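Local coordinates for protein esterase (Pelagibacterium halotolerans, PDB 5DWD) that probably hydrolyses carboxylic esters as a carboxylesterase of the alpha/beta-hydrolase superfamily, at residues 43-48 with 117-122; 174-179 with 208-213. All blocks are in the same frame, centred on the assembly; numbering follows the deposited sequence.

Contact 1. Residues 43-48 with 117-122; sequences LVVLLH and AFLADL
The contact of L43 and V45 of strand 42-47 with F118, L119 and L122 of helix 101-126 belongs to the helix-on-sheet layer of an alpha/beta-hydrolase fold. The segment axes pass 11.6 Å apart with N-to-C directions at 152°, so this part of the helix runs roughly antiparallel to the strand, inclined by about 28°. V45 meets all three helix residues, and L122 bridges L43 and V45. CD2 of L122 lies 3.6 Å from CD2 of L43 and 3.7 Å from CG2 of V45, and both pairs meet tip to tip, one leucine methyl reaching two alternate strand residues whose side chains face the helix. L122 holds CG anti to its backbone N (chi1 -173°), which carries this methyl into the interface. V45 spreads its two methyls over different helix residues. CG2 also approaches CD2 of L119, the two side chains crossing at a slant at 4.1 Å, whereas CG1 stands near the ring plane of F118, 4.2 Å from CE2. The valine therefore meets the edge of the phenyl ring, and the two side chains slide past each other in opposite directions. No hydrogen bond spans the segments, and all five touching residues are buried, so apolar packing alone joins them. Beyond this shell F118 also touches V74 of the adjoining strand 71-74, while V45 touches L135 of strand 133-138, extending the apolar layer to both neighbouring strands. V44 and L46 belong to the other face of the sheet, where L46 packs on helix 54-65. Alternate strand residues thus serve the two helical layers, the three-layer alpha/beta/alpha sandwich of alpha/beta hydrolases.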
ATOM      1  N   LEU B  43      -4.967 -14.147  -8.807  1.00 21.12           N
ATOM      2  CA  LEU B  43      -4.018 -15.228  -8.667  1.00 19.95           C
ATOM      3  C   LEU B  43      -3.636 -15.307  -7.169  1.00 17.52           C
ATOM      4  O   LEU B  43      -3.301 -14.276  -6.565  1.00 18.94           O
ATOM      5  CB  LEU B  43      -2.727 -14.910  -9.431  1.00 20.28           C
ATOM      6  CG  LEU B  43      -1.536 -15.836  -9.261  1.00 22.06           C
ATOM      7  CD1 LEU B  43      -1.843 -17.282  -9.730  1.00 24.29           C
ATOM      8  CD2 LEU B  43      -0.379 -15.291 -10.074  1.00 25.40           C
ATOM      9  N   VAL B  44      -3.777 -16.519  -6.632  1.00 16.56           N
ATOM     10  CA  VAL B  44      -3.311 -16.824  -5.312  1.00 17.03           C
ATOM     11  C   VAL B  44      -2.153 -17.820  -5.445  1.00 18.02           C
ATOM     12  O   VAL B  44      -2.350 -18.937  -5.937  1.00 17.10           O
ATOM     13  CB  VAL B  44      -4.468 -17.330  -4.447  1.00 16.97           C
ATOM     14  CG1 VAL B  44      -3.919 -17.894  -3.149  1.00 18.32           C
ATOM     15  CG2 VAL B  44      -5.448 -16.193  -4.122  1.00 16.19           C
ATOM     16  N   VAL B  45      -0.954 -17.409  -4.923  1.00 16.64           N
ATOM     17  CA  VAL B  45       0.206 -18.281  -4.894  1.00 15.64           C
ATOM     18  C   VAL B  45       0.318 -18.784  -3.450  1.00 16.13           C
ATOM     19  O   VAL B  45       0.378 -17.976  -2.512  1.00 16.94           O
ATOM     20  CB  VAL B  45       1.470 -17.512  -5.280  1.00 16.78           C
ATOM     21  CG1 VAL B  45       2.682 -18.342  -5.178  1.00 17.41           C
ATOM     22  CG2 VAL B  45       1.315 -16.988  -6.729  1.00 17.11           C
ATOM     23  N   LEU B  46       0.412 -20.088  -3.321  1.00 14.17           N
ATOM     24  CA  LEU B  46       0.448 -20.737  -2.010  1.00 16.23           C
ATOM     25  C   LEU B  46       1.791 -21.351  -1.774  1.00 16.18           C
ATOM     26  O   LEU B  46       2.217 -22.155  -2.542  1.00 15.74           O
ATOM     27  CB  LEU B  46      -0.596 -21.889  -1.981  1.00 14.82           C
ATOM     28  CG  LEU B  46      -2.020 -21.479  -2.277  1.00 17.22           C
ATOM     29  CD1 LEU B  46      -2.842 -22.610  -2.858  1.00 21.13           C
ATOM     30  CD2 LEU B  46      -2.695 -20.965  -1.006  1.00 18.32           C
ATOM     31  N   LEU B  47       2.434 -21.012  -0.647  1.00 16.18           N
ATOM     32  CA  LEU B  47       3.819 -21.418  -0.351  1.00 14.84           C
ATOM     33  C   LEU B  47       3.808 -22.360   0.857  1.00 14.19           C
ATOM     34  O   LEU B  47       3.471 -21.931   2.006  1.00 14.23           O
ATOM     35  CB  LEU B  47       4.715 -20.221  -0.108  1.00 14.49           C
ATOM     36  CG  LEU B  47       4.740 -19.110  -1.174  1.00 14.96           C
ATOM     37  CD1 LEU B  47       5.708 -18.011  -0.740  1.00 15.84           C
ATOM     38  CD2 LEU B  47       5.169 -19.725  -2.513  1.00 15.34           C
ATOM     39  N   HIS B  48       4.237 -23.589   0.596  1.00 12.96           N
ATOM     40  CA  HIS B  48       4.283 -24.639   1.678  1.00 13.05           C
ATOM     41  C   HIS B  48       5.389 -24.455   2.711  1.00 13.80           C
ATOM     42  O   HIS B  48       6.351 -23.676   2.522  1.00 14.61           O
ATOM     43  CB  HIS B  48       4.324 -26.029   1.063  1.00 15.19           C
ATOM     44  CG  HIS B  48       5.597 -26.335   0.359  1.00 14.71           C
ATOM     45  ND1 HIS B  48       6.762 -26.606   1.051  1.00 16.33           N
ATOM     46  CD2 HIS B  48       5.931 -26.355  -0.960  1.00 15.34           C
ATOM     47  CE1 HIS B  48       7.741 -26.865   0.200  1.00 17.78           C
ATOM     48  NE2 HIS B  48       7.281 -26.656  -1.025  1.00 17.46           N
ATOM     49  N   ALA B 117      12.063 -15.005  -9.019  1.00 25.17           N
ATOM     50  CA  ALA B 117      12.039 -15.430 -10.438  1.00 24.41           C
ATOM     51  C   ALA B 117      10.820 -16.239 -10.806  1.00 25.40           C
ATOM     52  O   ALA B 117      10.235 -16.050 -11.869  1.00 24.62           O
ATOM     53  CB  ALA B 117      13.325 -16.145 -10.787  1.00 25.68           C
ATOM     54  N   PHE B 118      10.363 -17.085  -9.871  1.00 22.17           N
ATOM     55  CA  PHE B 118       9.156 -17.868 -10.086  1.00 22.57           C
ATOM     56  C   PHE B 118       7.959 -16.989 -10.304  1.00 19.96           C
ATOM     57  O   PHE B 118       7.099 -17.224 -11.173  1.00 21.42           O
ATOM     58  CB  PHE B 118       8.890 -18.831  -8.940  1.00 22.20           C
ATOM     59  CG  PHE B 118       7.525 -19.449  -9.000  1.00 24.00           C
ATOM     60  CD1 PHE B 118       7.242 -20.491  -9.882  1.00 24.89           C
ATOM     61  CD2 PHE B 118       6.473 -18.967  -8.192  1.00 23.17           C
ATOM     62  CE1 PHE B 118       5.995 -21.084  -9.926  1.00 27.60           C
ATOM     63  CE2 PHE B 118       5.218 -19.520  -8.311  1.00 22.65           C
ATOM     64  CZ  PHE B 118       4.990 -20.578  -9.160  1.00 26.15           C
ATOM     65  N   LEU B 119       7.846 -15.944  -9.449  1.00 19.28           N
ATOM     66  CA  LEU B 119       6.746 -15.042  -9.561  1.00 18.15           C
ATOM     67  C   LEU B 119       6.765 -14.310 -10.941  1.00 20.13           C
ATOM     68  O   LEU B 119       5.737 -14.245 -11.648  1.00 21.34           O
ATOM     69  CB  LEU B 119       6.765 -14.018  -8.432  1.00 18.18           C
ATOM     70  CG  LEU B 119       6.422 -14.631  -7.040  1.00 19.96           C
ATOM     71  CD1 LEU B 119       6.649 -13.567  -6.009  1.00 22.39           C
ATOM     72  CD2 LEU B 119       4.996 -15.138  -6.965  1.00 21.22           C
ATOM     73  N   ALA B 120       7.952 -13.822 -11.289  1.00 20.04           N
ATOM     74  CA  ALA B 120       8.142 -13.186 -12.585  1.00 24.82           C
ATOM     75  C   ALA B 120       7.704 -14.095 -13.737  1.00 25.96           C
ATOM     76  O   ALA B 120       6.941 -13.673 -14.654  1.00 25.28           O
ATOM     77  CB  ALA B 120       9.587 -12.768 -12.755  1.00 24.97           C
ATOM     78  N   ASP B 121       8.187 -15.334 -13.691  1.00 25.16           N
ATOM     79  CA  ASP B 121       7.834 -16.353 -14.739  1.00 27.87           C
ATOM     80  C   ASP B 121       6.325 -16.628 -14.772  1.00 27.73           C
ATOM     81  O   ASP B 121       5.688 -16.646 -15.789  1.00 27.52           O
ATOM     82  CB  ASP B 121       8.611 -17.659 -14.521  1.00 32.11           C
ATOM     83  CG  ASP B 121      10.110 -17.562 -14.927  1.00 43.37           C
ATOM     84  OD1 ASP B 121      10.480 -16.588 -15.630  1.00 53.08           O
ATOM     85  OD2 ASP B 121      10.929 -18.455 -14.524  1.00 42.10           O
ATOM     86  N   LEU B 122       5.721 -16.809 -13.607  1.00 21.60           N
ATOM     87  CA  LEU B 122       4.246 -16.962 -13.532  1.00 23.96           C
ATOM     88  C   LEU B 122       3.425 -15.799 -14.107  1.00 21.99           C
ATOM     89  O   LEU B 122       2.390 -15.990 -14.797  1.00 24.64           O
ATOM     90  CB  LEU B 122       3.886 -17.199 -12.052  1.00 23.75           C
ATOM     91  CG  LEU B 122       2.450 -17.529 -11.793  1.00 28.96           C
ATOM     92  CD1 LEU B 122       2.023 -18.761 -12.536  1.00 30.37           C
ATOM     93  CD2 LEU B 122       2.280 -17.691 -10.272  1.00 30.22           C
TER

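Contact 2. Residues 174-179 with 208-213; sequences AEIASK and LGIDAR
K179 reaches L208 with its ammonium group: NZ donates to the main-chain O of L208 over 2.8 Å, the one direct hydrogen bond between segments 174-179 and 208-213. The C=O...NZ angle of 156° places the donor fairly close to the extension of the carbonyl bond, and it is tilted 19° from the carbonyl plane. An extended chain beyond CG carries the amine this far. Along the way the aliphatic part of the lysine lies against the turn, CD standing 3.9 Å from O of G209 and CB 4.1 Å from CG1 of I210. Next to it is an apolar patch led by I176, whose CD1 meets CD1 of I210 at 3.8 Å and CB of L208 at 4.2 Å; in both pairs the side chains lie athwart one another. A water joins the far end of the contact, donating to O of K179 at 2.7 Å and accepting from N of D211 at 2.9 Å.

The next shell surrounds these groups. G209 ends helix 196-207 in a Schellman motif; its positive phi of 96° suits glycine, since a side chain there would press on the preceding carbonyl O, the very atom of L208 that accepts from K179. I210 packs on L205 of that helix and V182 of the sheet, while L208 touches L172 of helix 169-175. S178 OG is hydrogen-bonded to L152 O, tying the lysine's chain neighbour to another loop. The second subunit comes close too, its G209 packing on K179 and its P155 on D211. The loop after helix 169-175 thus packs against a Schellman-capped helix end within the beta-alpha-beta crossover from strand 182-187 through helix 196-207 to strand 212-217, part of the alpha/beta-hydrolase fold.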
ATOM      1  N   ALA B 174      15.523  -1.425   5.562  1.00 35.68           N
ATOM      2  CA  ALA B 174      16.319  -0.861   4.501  1.00 37.79           C
ATOM      3  C   ALA B 174      15.911  -1.358   3.143  1.00 35.11           C
ATOM      4  O   ALA B 174      16.194  -0.717   2.156  1.00 35.45           O
ATOM      5  CB  ALA B 174      17.793  -1.183   4.733  1.00 39.99           C
ATOM      6  N   GLU B 175      15.244  -2.511   3.068  1.00 30.44           N
ATOM      7  CA  GLU B 175      15.014  -3.160   1.789  1.00 27.78           C
ATOM      8  C   GLU B 175      13.567  -3.197   1.341  1.00 23.66           C
ATOM      9  O   GLU B 175      13.308  -3.572   0.207  1.00 25.38           O
ATOM     10  CB  GLU B 175      15.555  -4.579   1.827  1.00 30.26           C
ATOM     11  CG  GLU B 175      17.076  -4.608   2.021  1.00 33.91           C
ATOM     12  CD  GLU B 175      17.740  -5.970   1.996  1.00 35.86           C
ATOM     13  OE1 GLU B 175      17.081  -7.033   1.952  1.00 34.93           O
ATOM     14  OE2 GLU B 175      18.988  -5.977   2.089  1.00 35.58           O
ATOM     15  N   ILE B 176      12.657  -2.804   2.209  1.00 23.87           N
ATOM     16  CA  ILE B 176      11.242  -2.870   1.864  1.00 24.25           C
ATOM     17  C   ILE B 176      11.017  -2.047   0.606  1.00 26.41           C
ATOM     18  O   ILE B 176      11.530  -0.921   0.525  1.00 27.12           O
ATOM     19  CB  ILE B 176      10.340  -2.468   3.024  1.00 24.43           C
ATOM     20  CG1 ILE B 176       8.900  -2.633   2.613  1.00 21.32           C
ATOM     21  CG2 ILE B 176      10.516  -1.011   3.426  1.00 25.09           C
ATOM     22  CD1 ILE B 176       7.975  -2.663   3.786  1.00 22.05           C
ATOM     23  N   ALA B 177      10.299  -2.618  -0.357  1.00 21.06           N
ATOM     24  CA  ALA B 177      10.120  -1.995  -1.678  1.00 23.70           C
ATOM     25  C   ALA B 177       8.641  -1.692  -2.013  1.00 27.41           C
ATOM     26  O   ALA B 177       8.341  -0.901  -2.923  1.00 27.96           O
ATOM     27  CB  ALA B 177      10.749  -2.880  -2.716  1.00 22.87           C
ATOM     28  N   SER B 178       7.684  -2.280  -1.285  1.00 22.78           N
ATOM     29  CA  SER B 178       6.293  -1.999  -1.527  1.00 20.04           C
ATOM     30  C   SER B 178       5.540  -2.406  -0.276  1.00 18.45           C
ATOM     31  O   SER B 178       6.138  -3.083   0.613  1.00 19.13           O
ATOM     32  CB  SER B 178       5.770  -2.783  -2.739  1.00 21.40           C
ATOM     33  OG  SER B 178       5.996  -4.231  -2.618  1.00 22.85           O
ATOM     34  N   LYS B 179       4.283  -1.976  -0.209  1.00 19.56           N
ATOM     35  CA  LYS B 179       3.501  -2.036   1.060  1.00 18.25           C
ATOM     36  C   LYS B 179       2.117  -2.527   0.823  1.00 19.26           C
ATOM     37  O   LYS B 179       1.137  -1.841   1.111  1.00 21.38           O
ATOM     38  CB  LYS B 179       3.509  -0.662   1.753  1.00 19.71           C
ATOM     39  CG  LYS B 179       4.899  -0.207   2.057  1.00 20.17           C
ATOM     40  CD  LYS B 179       4.944   1.053   2.855  1.00 19.49           C
ATOM     41  CE  LYS B 179       6.355   1.599   2.911  1.00 20.03           C
ATOM     42  NZ  LYS B 179       6.505   2.829   3.701  1.00 20.47           N
ATOM     43  N   LEU B 208       6.568   0.299   9.492  1.00 22.13           N
ATOM     44  CA  LEU B 208       7.059   0.434   8.146  1.00 22.30           C
ATOM     45  C   LEU B 208       6.009   1.004   7.225  1.00 21.66           C
ATOM     46  O   LEU B 208       6.305   1.252   6.032  1.00 23.10           O
ATOM     47  CB  LEU B 208       7.564  -0.945   7.596  1.00 23.53           C
ATOM     48  CG  LEU B 208       8.808  -1.457   8.321  1.00 26.34           C
ATOM     49  CD1 LEU B 208       9.204  -2.897   7.903  1.00 30.16           C
ATOM     50  CD2 LEU B 208       9.973  -0.487   8.192  1.00 29.05           C
ATOM     51  N   GLY B 209       4.788   1.164   7.706  1.00 22.40           N
ATOM     52  CA  GLY B 209       3.705   1.734   6.893  1.00 23.25           C
ATOM     53  C   GLY B 209       2.786   0.771   6.214  1.00 24.43           C
ATOM     54  O   GLY B 209       1.982   1.149   5.353  1.00 23.82           O
ATOM     55  N   ILE B 210       2.887  -0.513   6.587  1.00 21.57           N
ATOM     56  CA  ILE B 210       1.962  -1.492   6.117  1.00 21.11           C
ATOM     57  C   ILE B 210       0.684  -1.489   6.873  1.00 21.61           C
ATOM     58  O   ILE B 210       0.644  -1.315   8.142  1.00 23.52           O
ATOM     59  CB  ILE B 210       2.656  -2.887   6.199  1.00 22.12           C
ATOM     60  CG1 ILE B 210       3.830  -2.899   5.206  1.00 25.97           C
ATOM     61  CG2 ILE B 210       1.692  -3.988   5.869  1.00 22.89           C
ATOM     62  CD1 ILE B 210       4.832  -3.954   5.496  1.00 27.91           C
ATOM     63  N   ASP B 211      -0.396  -1.646   6.135  1.00 20.44           N
ATOM     64  CA  ASP B 211      -1.671  -1.921   6.711  1.00 20.67           C
ATOM     65  C   ASP B 211      -1.745  -3.395   7.089  1.00 22.15           C
ATOM     66  O   ASP B 211      -2.188  -4.268   6.311  1.00 19.97           O
ATOM     67  CB  ASP B 211      -2.769  -1.510   5.739  1.00 24.71           C
ATOM     68  CG  ASP B 211      -4.124  -1.648   6.306  1.00 30.65           C
ATOM     69  OD1 ASP B 211      -4.289  -1.927   7.513  1.00 33.34           O
ATOM     70  OD2 ASP B 211      -5.055  -1.600   5.481  1.00 34.70           O
ATOM     71  N   ALA B 212      -1.300  -3.669   8.322  1.00 22.21           N
ATOM     72  CA  ALA B 212      -1.133  -5.047   8.772  1.00 20.64           C
ATOM     73  C   ALA B 212      -2.139  -5.380   9.830  1.00 19.95           C
ATOM     74  O   ALA B 212      -2.466  -4.521  10.633  1.00 21.54           O
ATOM     75  CB  ALA B 212       0.250  -5.200   9.407  1.00 21.35           C
ATOM     76  N   ARG B 213      -2.574  -6.630   9.877  1.00 19.69           N
ATOM     77  CA  ARG B 213      -3.503  -7.107  10.887  1.00 19.56           C
ATOM     78  C   ARG B 213      -3.007  -8.431  11.408  1.00 19.06           C
ATOM     79  O   ARG B 213      -2.398  -9.197  10.659  1.00 19.23           O
ATOM     80  CB  ARG B 213      -4.813  -7.455  10.254  1.00 23.44           C
ATOM     81  CG  ARG B 213      -5.461  -6.348   9.522  1.00 29.97           C
ATOM     82  CD  ARG B 213      -6.529  -7.029   8.704  1.00 34.41           C
ATOM     83  NE  ARG B 213      -7.027  -6.060   7.780  1.00 37.42           N
ATOM     84  CZ  ARG B 213      -8.210  -6.122   7.226  1.00 36.23           C
ATOM     85  NH1 ARG B 213      -9.071  -7.099   7.523  1.00 35.48           N
ATOM     86  NH2 ARG B 213      -8.549  -5.129   6.422  1.00 46.36           N
TER
HETATM   87  O   HOH W   1      -0.476  -1.495   3.282  1.00 26.21           O

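Overall arrangement
Both contacts reach the same mixed sheet, but at different depths: contact 1 is centred about 9 Å from the centre of the chain and contact 2 about 16 Å, with the contact centres about 20 Å apart and no touch between them. Contact 1 is wholly buried and joins a strand inside the sheet to a covering helix through hydrocarbon alone. Contact 2 is partly buried, sits where the loops before the parallel strands 182-187 and 212-217 meet, the latter outermost within this chain, and mixes apolar packing with a lysine-carbonyl bond and a water bridge. The second subunit touches contact 2 but leaves both segments of contact 1 untouched, in keeping with core against periphery.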